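Local coordinates for malyl-CoA lyase/beta-methylmalyl-CoA lyase (Methylobacterium extorquens, PDB 5UGR), which belongs to the HpcH/HpaI aldolase/citrate lyase family and is a magnesium-binding TIM-barrel enzyme that assembles from six chains, at residues G108-V113 and V148-T153; I133-L138 and S155-A160. All blocks are in the same frame, centred on the assembly; numbering follows the deposited sequence. Where two conformers were deposited one is given.

Contact 1. Residues G108-V113 and V148-T153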
ATOM      1  N   GLY A 108     -12.601 -12.979   3.528  1.00 11.58           N
ATOM      2  CA  GLY A 108     -11.957 -12.019   4.430  1.00 11.52           C
ATOM      3  C   GLY A 108     -10.998 -11.083   3.750  1.00 11.37           C
ATOM      4  O   GLY A 108     -10.905  -9.932   4.129  1.00 12.75           O
ATOM      5  N   VAL A 109     -10.258 -11.578   2.773  1.00 10.55           N
ATOM      6  CA  VAL A 109      -9.213 -10.824   2.084  1.00 11.41           C
ATOM      7  C   VAL A 109      -9.200 -11.208   0.593  1.00 11.00           C
ATOM      8  O   VAL A 109      -9.672 -12.289   0.208  1.00 11.89           O
ATOM      9  CB  VAL A 109      -7.811 -11.053   2.689  1.00 11.37           C
ATOM     10  CG1 VAL A 109      -7.755 -10.609   4.128  1.00 13.18           C
ATOM     11  CG2 VAL A 109      -7.368 -12.511   2.595  1.00 13.05           C
ATOM     12  N   PRO A 110      -8.669 -10.351  -0.279  1.00 10.57           N
ATOM     13  CA  PRO A 110      -8.645 -10.650  -1.712  1.00 10.49           C
ATOM     14  C   PRO A 110      -7.979 -11.994  -2.071  1.00 11.10           C
ATOM     15  O   PRO A 110      -8.421 -12.689  -2.996  1.00 11.73           O
ATOM     16  CB  PRO A 110      -7.941  -9.470  -2.336  1.00 13.67           C
ATOM     17  CG  PRO A 110      -7.783  -8.484  -1.333  1.00 16.49           C
ATOM     18  CD  PRO A 110      -8.201  -8.988   0.001  1.00 11.46           C
ATOM     19  N   ALA A 111      -6.948 -12.372  -1.316  1.00 10.92           N
ATOM     20  CA  ALA A 111      -6.217 -13.610  -1.633  1.00 11.01           C
ATOM     21  C   ALA A 111      -7.105 -14.845  -1.428  1.00 11.04           C
ATOM     22  O   ALA A 111      -6.826 -15.906  -2.040  1.00 12.00           O
ATOM     23  CB  ALA A 111      -4.945 -13.736  -0.803  1.00 11.82           C
ATOM     24  N   ASP A 112      -8.172 -14.745  -0.611  1.00 11.21           N
ATOM     25  CA  ASP A 112      -9.125 -15.860  -0.509  1.00 10.70           C
ATOM     26  C   ASP A 112      -9.718 -16.146  -1.891  1.00 10.31           C
ATOM     27  O   ASP A 112      -9.880 -17.317  -2.322  1.00 12.39           O
ATOM     28  CB  ASP A 112     -10.269 -15.535   0.481  1.00 11.01           C
ATOM     29  CG  ASP A 112      -9.843 -15.535   1.965  1.00 12.07           C
ATOM     30  OD1 ASP A 112      -8.972 -16.346   2.321  1.00 12.23           O
ATOM     31  OD2 ASP A 112     -10.499 -14.732   2.685  1.00 12.20           O
ATOM     32  N   VAL A 113     -10.081 -15.092  -2.586  1.00 10.86           N
ATOM     33  CA  VAL A 113     -10.705 -15.217  -3.911  1.00 11.43           C
ATOM     34  C   VAL A 113      -9.683 -15.708  -4.940  1.00 11.79           C
ATOM     35  O   VAL A 113      -9.985 -16.588  -5.761  1.00 11.76           O
ATOM     36  CB  VAL A 113     -11.375 -13.923  -4.339  1.00 11.26           C
ATOM     37  CG1 VAL A 113     -12.118 -14.118  -5.672  1.00 12.39           C
ATOM     38  CG2 VAL A 113     -12.350 -13.434  -3.300  1.00 12.95           C
ATOM     39  N   VAL A 148     -13.709  -4.967   2.212  1.00 11.57           N
ATOM     40  CA  VAL A 148     -14.637  -5.213   1.110  1.00 11.84           C
ATOM     41  C   VAL A 148     -14.234  -4.542  -0.190  1.00 13.32           C
ATOM     42  O   VAL A 148     -14.438  -5.106  -1.275  1.00 12.72           O
ATOM     43  CB  VAL A 148     -16.082  -4.857   1.529  1.00 12.96           C
ATOM     44  CG1 VAL A 148     -16.296  -3.388   1.825  1.00 13.31           C
ATOM     45  CG2 VAL A 148     -17.107  -5.423   0.556  1.00 13.56           C
ATOM     46  N   GLU A 149     -13.633  -3.352  -0.109  1.00 12.12           N
ATOM     47  CA  GLU A 149     -13.243  -2.646  -1.305  0.50 11.70           C
ATOM     48  C   GLU A 149     -12.134  -3.382  -2.043  1.00 12.55           C
ATOM     49  O   GLU A 149     -12.144  -3.485  -3.272  1.00 14.91           O
ATOM     50  CB  GLU A 149     -12.799  -1.219  -0.970  0.50 11.17           C
ATOM     51  CG  GLU A 149     -13.871  -0.375  -0.308  0.50 10.38           C
ATOM     52  CD  GLU A 149     -13.985  -0.512   1.211  0.50 10.89           C
ATOM     53  OE1 GLU A 149     -13.176  -1.279   1.953  0.50  9.23           O
ATOM     54  OE2 GLU A 149     -14.953   0.193   1.658  0.50 10.18           O
ATOM     55  N   ALA A 150     -11.158  -3.901  -1.292  1.00 11.70           N
ATOM     56  CA  ALA A 150     -10.115  -4.728  -1.864  1.00 12.64           C
ATOM     57  C   ALA A 150     -10.614  -6.049  -2.415  1.00 12.42           C
ATOM     58  O   ALA A 150     -10.166  -6.505  -3.499  1.00 14.11           O
ATOM     59  CB  ALA A 150      -8.980  -4.964  -0.829  1.00 14.37           C
ATOM     60  N   ILE A 151     -11.556  -6.645  -1.721  1.00 11.15           N
ATOM     61  CA  ILE A 151     -12.134  -7.909  -2.242  1.00 11.07           C
ATOM     62  C   ILE A 151     -12.812  -7.670  -3.579  1.00 11.66           C
ATOM     63  O   ILE A 151     -12.800  -8.525  -4.461  1.00 12.59           O
ATOM     64  CB  ILE A 151     -13.101  -8.520  -1.185  1.00 11.75           C
ATOM     65  CG1 ILE A 151     -12.308  -9.006   0.052  1.00 12.83           C
ATOM     66  CG2 ILE A 151     -13.932  -9.648  -1.775  1.00 13.43           C
ATOM     67  CD1 ILE A 151     -13.159  -9.219   1.291  1.00 13.97           C
ATOM     68  N   ALA A 152     -13.405  -6.482  -3.763  1.00 11.81           N
ATOM     69  CA  ALA A 152     -14.158  -6.231  -4.977  1.00 12.04           C
ATOM     70  C   ALA A 152     -13.339  -6.286  -6.274  1.00 13.29           C
ATOM     71  O   ALA A 152     -13.930  -6.460  -7.336  1.00 14.78           O
ATOM     72  CB  ALA A 152     -14.837  -4.855  -4.886  1.00 13.44           C
ATOM     73  N   THR A 153     -12.028  -6.110  -6.188  1.00 11.74           N
ATOM     74  CA  THR A 153     -11.133  -6.153  -7.318  1.00 12.38           C
ATOM     75  C   THR A 153     -10.243  -7.394  -7.374  1.00 12.19           C
ATOM     76  O   THR A 153      -9.193  -7.399  -8.028  1.00 16.05           O
ATOM     77  CB  THR A 153     -10.312  -4.872  -7.475  1.00 14.17           C
ATOM     78  OG1 THR A 153      -9.470  -4.713  -6.343  1.00 15.55           O
ATOM     79  CG2 THR A 153     -11.221  -3.642  -7.681  1.00 18.10           C
TER
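The backbones of P110 and I151 draw to within 4.5 Å, CA to CA, where the first turn of helix 110-127 meets the short helix 148-151. I151 takes part in most of the close pairs. Its CG1 branch lies beside the backbone N (chi1 -68°) and runs along the main chain of the other segment: CG1 rests 3.8 Å from the carbonyl carbon C of V109, and CD1 reaches to 3.7 Å from O of G108. The P110 ring crosses the isoleucine at about a right angle, and its CG sits 3.8 Å from CB of A150. V113 completes the apolar surface one turn on, its CG2 facing CG2 of I151 at 4.4 Å. In the TIM barrel both segments belong to the helical layer around the strands, with V113 and I151 also resting on V137 of strand 134-139. A polar brace fixes the approach to helix 110-127: OD2 of D112 accepts from N of G108 at 2.9 Å, nearly along its own C-O axis, and from N of V109 at 3.2 Å, from above the carboxylate plane. The same carboxylate serves the assembly, since OD2 is hydrogen-bonded to S2 OG of a second subunit, and OD1 to F3 N of that subunit and to Y114 OH of a third.

Contact 2. Residues I133-L138 and S155-A160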
ATOM      1  N   ILE A 133     -16.571 -20.272 -15.277  1.00 15.34           N
ATOM      2  CA  ILE A 133     -17.352 -20.066 -14.035  1.00 14.22           C
ATOM      3  C   ILE A 133     -17.140 -18.640 -13.506  1.00 13.73           C
ATOM      4  O   ILE A 133     -16.023 -18.101 -13.537  1.00 15.49           O
ATOM      5  CB  ILE A 133     -16.923 -21.118 -12.993  1.00 15.48           C
ATOM      6  CG1 ILE A 133     -17.606 -22.457 -13.308  1.00 17.52           C
ATOM      7  CG2 ILE A 133     -17.139 -20.675 -11.539  1.00 16.29           C
ATOM      8  CD1 ILE A 133     -16.965 -23.624 -12.563  1.00 19.65           C
ATOM      9  N   GLY A 134     -18.216 -18.045 -12.997  1.00 13.38           N
ATOM     10  CA  GLY A 134     -18.135 -16.758 -12.300  1.00 13.06           C
ATOM     11  C   GLY A 134     -18.153 -16.974 -10.802  1.00 12.65           C
ATOM     12  O   GLY A 134     -18.624 -17.989 -10.329  1.00 13.74           O
ATOM     13  N   PHE A 135     -17.763 -15.937 -10.072  1.00 11.49           N
ATOM     14  CA  PHE A 135     -17.761 -15.966  -8.624  1.00 11.83           C
ATOM     15  C   PHE A 135     -18.760 -14.961  -8.022  1.00 11.99           C
ATOM     16  O   PHE A 135     -18.906 -13.786  -8.487  1.00 12.66           O
ATOM     17  CB  PHE A 135     -16.398 -15.658  -8.029  1.00 12.56           C
ATOM     18  CG  PHE A 135     -15.303 -16.669  -8.295  1.00 12.81           C
ATOM     19  CD1 PHE A 135     -15.561 -18.000  -8.624  1.00 13.26           C
ATOM     20  CD2 PHE A 135     -13.997 -16.319  -8.083  1.00 13.34           C
ATOM     21  CE1 PHE A 135     -14.533 -18.908  -8.763  1.00 14.21           C
ATOM     22  CE2 PHE A 135     -12.967 -17.246  -8.209  1.00 13.36           C
ATOM     23  CZ  PHE A 135     -13.246 -18.559  -8.573  1.00 14.84           C
ATOM     24  N   GLU A 136     -19.363 -15.377  -6.925  1.00 12.62           N
ATOM     25  CA  GLU A 136     -20.061 -14.483  -6.005  1.00 12.22           C
ATOM     26  C   GLU A 136     -19.332 -14.669  -4.664  1.00 11.43           C
ATOM     27  O   GLU A 136     -18.921 -15.764  -4.308  1.00 12.26           O
ATOM     28  CB  GLU A 136     -21.537 -14.868  -5.846  1.00 13.72           C
ATOM     29  CG  GLU A 136     -22.342 -14.008  -4.880  1.00 13.08           C
ATOM     30  CD  GLU A 136     -23.834 -14.472  -4.859  1.00 14.39           C
ATOM     31  OE1 GLU A 136     -24.417 -14.570  -5.983  1.00 15.22           O
ATOM     32  OE2 GLU A 136     -24.348 -14.759  -3.724  1.00 14.39           O
ATOM     33  N   VAL A 137     -19.162 -13.571  -3.921  1.00 11.42           N
ATOM     34  CA  VAL A 137     -18.577 -13.633  -2.584  1.00 12.86           C
ATOM     35  C   VAL A 137     -19.579 -13.243  -1.545  1.00 12.89           C
ATOM     36  O   VAL A 137     -20.355 -12.317  -1.720  1.00 14.21           O
ATOM     37  CB  VAL A 137     -17.304 -12.789  -2.481  1.00 16.70           C
ATOM     38  CG1 VAL A 137     -16.188 -13.329  -3.342  1.00 16.33           C
ATOM     39  CG2 VAL A 137     -17.572 -11.391  -2.676  1.00 21.60           C
ATOM     40  N   LEU A 138     -19.549 -13.955  -0.440  1.00 12.30           N
ATOM     41  CA  LEU A 138     -20.311 -13.590   0.746  1.00 12.29           C
ATOM     42  C   LEU A 138     -19.474 -12.708   1.658  1.00 12.21           C
ATOM     43  O   LEU A 138     -18.345 -13.106   2.066  1.00 12.83           O
ATOM     44  CB  LEU A 138     -20.744 -14.848   1.496  1.00 13.91           C
ATOM     45  CG  LEU A 138     -22.200 -15.222   1.346  1.00 13.14           C
ATOM     46  CD1 LEU A 138     -22.426 -16.704   1.540  1.00 14.80           C
ATOM     47  CD2 LEU A 138     -23.067 -14.400   2.257  1.00 14.00           C
ATOM     48  N   SER A 155     -10.698 -10.612  -8.568  1.00 12.74           N
ATOM     49  CA  SER A 155     -10.708 -11.647  -9.628  1.00 12.45           C
ATOM     50  C   SER A 155     -11.531 -11.168 -10.803  1.00 12.41           C
ATOM     51  O   SER A 155     -12.621 -10.633 -10.616  1.00 13.70           O
ATOM     52  CB  SER A 155     -11.325 -12.936  -9.125  1.00 12.99           C
ATOM     53  OG  SER A 155     -11.495 -13.901 -10.162  1.00 13.40           O
ATOM     54  N   LYS A 156     -11.058 -11.484 -12.007  1.00 14.16           N
ATOM     55  CA  LYS A 156     -11.840 -11.219 -13.218  1.00 15.70           C
ATOM     56  C   LYS A 156     -13.131 -12.029 -13.276  1.00 14.14           C
ATOM     57  O   LYS A 156     -14.067 -11.661 -14.017  1.00 15.29           O
ATOM     58  CB  LYS A 156     -10.978 -11.490 -14.453  1.00 18.97           C
ATOM     59  CG  LYS A 156      -9.909 -10.423 -14.657  1.00 25.58           C
ATOM     60  CD  LYS A 156      -9.148 -10.627 -15.985  1.00 36.90           C
ATOM     61  CE  LYS A 156      -8.265 -11.864 -16.032  1.00 39.98           C
ATOM     62  NZ  LYS A 156      -7.164 -11.882 -14.990  1.00 47.11           N
ATOM     63  N   ARG A 157     -13.197 -13.111 -12.478  1.00 13.25           N
ATOM     64  CA  ARG A 157     -14.425 -13.887 -12.356  1.00 13.68           C
ATOM     65  C   ARG A 157     -15.466 -13.296 -11.487  1.00 11.89           C
ATOM     66  O   ARG A 157     -16.607 -13.745 -11.512  1.00 13.83           O
ATOM     67  CB  ARG A 157     -14.162 -15.303 -11.858  1.00 13.20           C
ATOM     68  CG  ARG A 157     -13.196 -16.145 -12.668  1.00 13.97           C
ATOM     69  CD  ARG A 157     -13.017 -17.518 -12.041  1.00 14.05           C
ATOM     70  NE  ARG A 157     -12.061 -18.333 -12.732  1.00 14.94           N
ATOM     71  CZ  ARG A 157     -12.327 -19.174 -13.733  1.00 15.91           C
ATOM     72  NH1 ARG A 157     -13.567 -19.367 -14.165  1.00 16.44           N
ATOM     73  NH2 ARG A 157     -11.317 -19.846 -14.272  1.00 17.37           N
ATOM     74  N   LEU A 158     -15.084 -12.334 -10.626  1.00 11.99           N
ATOM     75  CA  LEU A 158     -16.008 -11.846  -9.634  1.00 11.88           C
ATOM     76  C   LEU A 158     -17.119 -11.031 -10.276  1.00 12.41           C
ATOM     77  O   LEU A 158     -16.870 -10.116 -11.072  1.00 14.62           O
ATOM     78  CB  LEU A 158     -15.263 -11.008  -8.575  1.00 13.11           C
ATOM     79  CG  LEU A 158     -16.065 -10.590  -7.346  1.00 13.42           C
ATOM     80  CD1 LEU A 158     -16.634 -11.793  -6.626  1.00 14.38           C
ATOM     81  CD2 LEU A 158     -15.145  -9.805  -6.392  1.00 14.84           C
ATOM     82  N   GLU A 159     -18.350 -11.391  -9.933  1.00 11.68           N
ATOM     83  CA  GLU A 159     -19.561 -10.770 -10.443  1.00 12.68           C
ATOM     84  C   GLU A 159     -20.479 -10.109  -9.436  1.00 11.56           C
ATOM     85  O   GLU A 159     -21.258  -9.225  -9.829  1.00 13.82           O
ATOM     86  CB  GLU A 159     -20.444 -11.778 -11.198  1.00 13.61           C
ATOM     87  CG  GLU A 159     -19.748 -12.520 -12.308  1.00 13.77           C
ATOM     88  CD  GLU A 159     -20.693 -13.470 -13.063  1.00 14.30           C
ATOM     89  OE1 GLU A 159     -20.149 -14.409 -13.710  1.00 16.48           O
ATOM     90  OE2 GLU A 159     -21.936 -13.262 -12.981  1.00 15.30           O
ATOM     91  N   ALA A 160     -20.410 -10.493  -8.163  1.00 11.98           N
ATOM     92  CA  ALA A 160     -21.486 -10.149  -7.213  1.00 12.12           C
ATOM     93  C   ALA A 160     -20.986 -10.356  -5.795  1.00 13.41           C
ATOM     94  O   ALA A 160     -20.104 -11.191  -5.559  1.00 12.91           O
ATOM     95  CB  ALA A 160     -22.686 -11.047  -7.462  1.00 12.82           C
TER
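Neighbouring parallel strands of the closed eight-stranded barrel, 134-139 and 158-163, pair through F135, V137 and the chain from R157 to A160. N of F135 donates to O of R157 at 2.9 Å; O of F135 accepts from N of E159, and N of V137 donates to O of A160 at 3.0 Å. The N-to-C directions of the short segments 134-138 and 158-160 differ by 53°. Side chains also meet where the pairing begins, at I133, F135 and R157. From an extended chain, R157 lays CD over one face of the F135 ring, a CH-pi contact 3.8 Å from the centroid, while its guanidinium plane turns 34° from the ring. NH1 then meets O of I133 at 2.8 Å, in the carbonyl plane and on a lone pair, with the acceptor lying in the guanidinium plane. Salt bridges from NE to D117 and from NH2 to E124, both on helix 110-127, further restrict the group's rotation. S155 OG accepts from N of R157 at 3.0 Å, closing an ST turn within a type I beta turn, and also bonds D117. Farther along, CD1 of L158 fits 3.7 Å from CG1 of V137, the two side chains crossing at about a right angle. CG of E136 lies 3.9 Å from CB of A160; its OE2 is held by S162, and OE2 of E159 forms salt bridges with R12 and R223. Parallel pairing of consecutive strands joined through helices is typical of the beta-alpha-beta units of a TIM barrel.

How the contacts relate
Contact 2 lies in the barrel wall and contact 1 in the helical layer outside it, and their chemistry differs accordingly. Contact 2 is a buried strand pairing joined by main-chain bonds, its charged side chains forming salt bridges to residues beyond the two segments; contact 1 is only partly buried and joins helices through apolar contacts, where the D112 carboxylate both braces its own segment and bonds to other subunits. Their segments alternate along the chain: helix 110-127 leads into strand 134-139, and helix 148-151 into strand 158-163. The layers also touch directly. V113 CG1 packs 3.8 Å from CD2 of F135, and L158 CD2 lies 3.3 Å from O of I151.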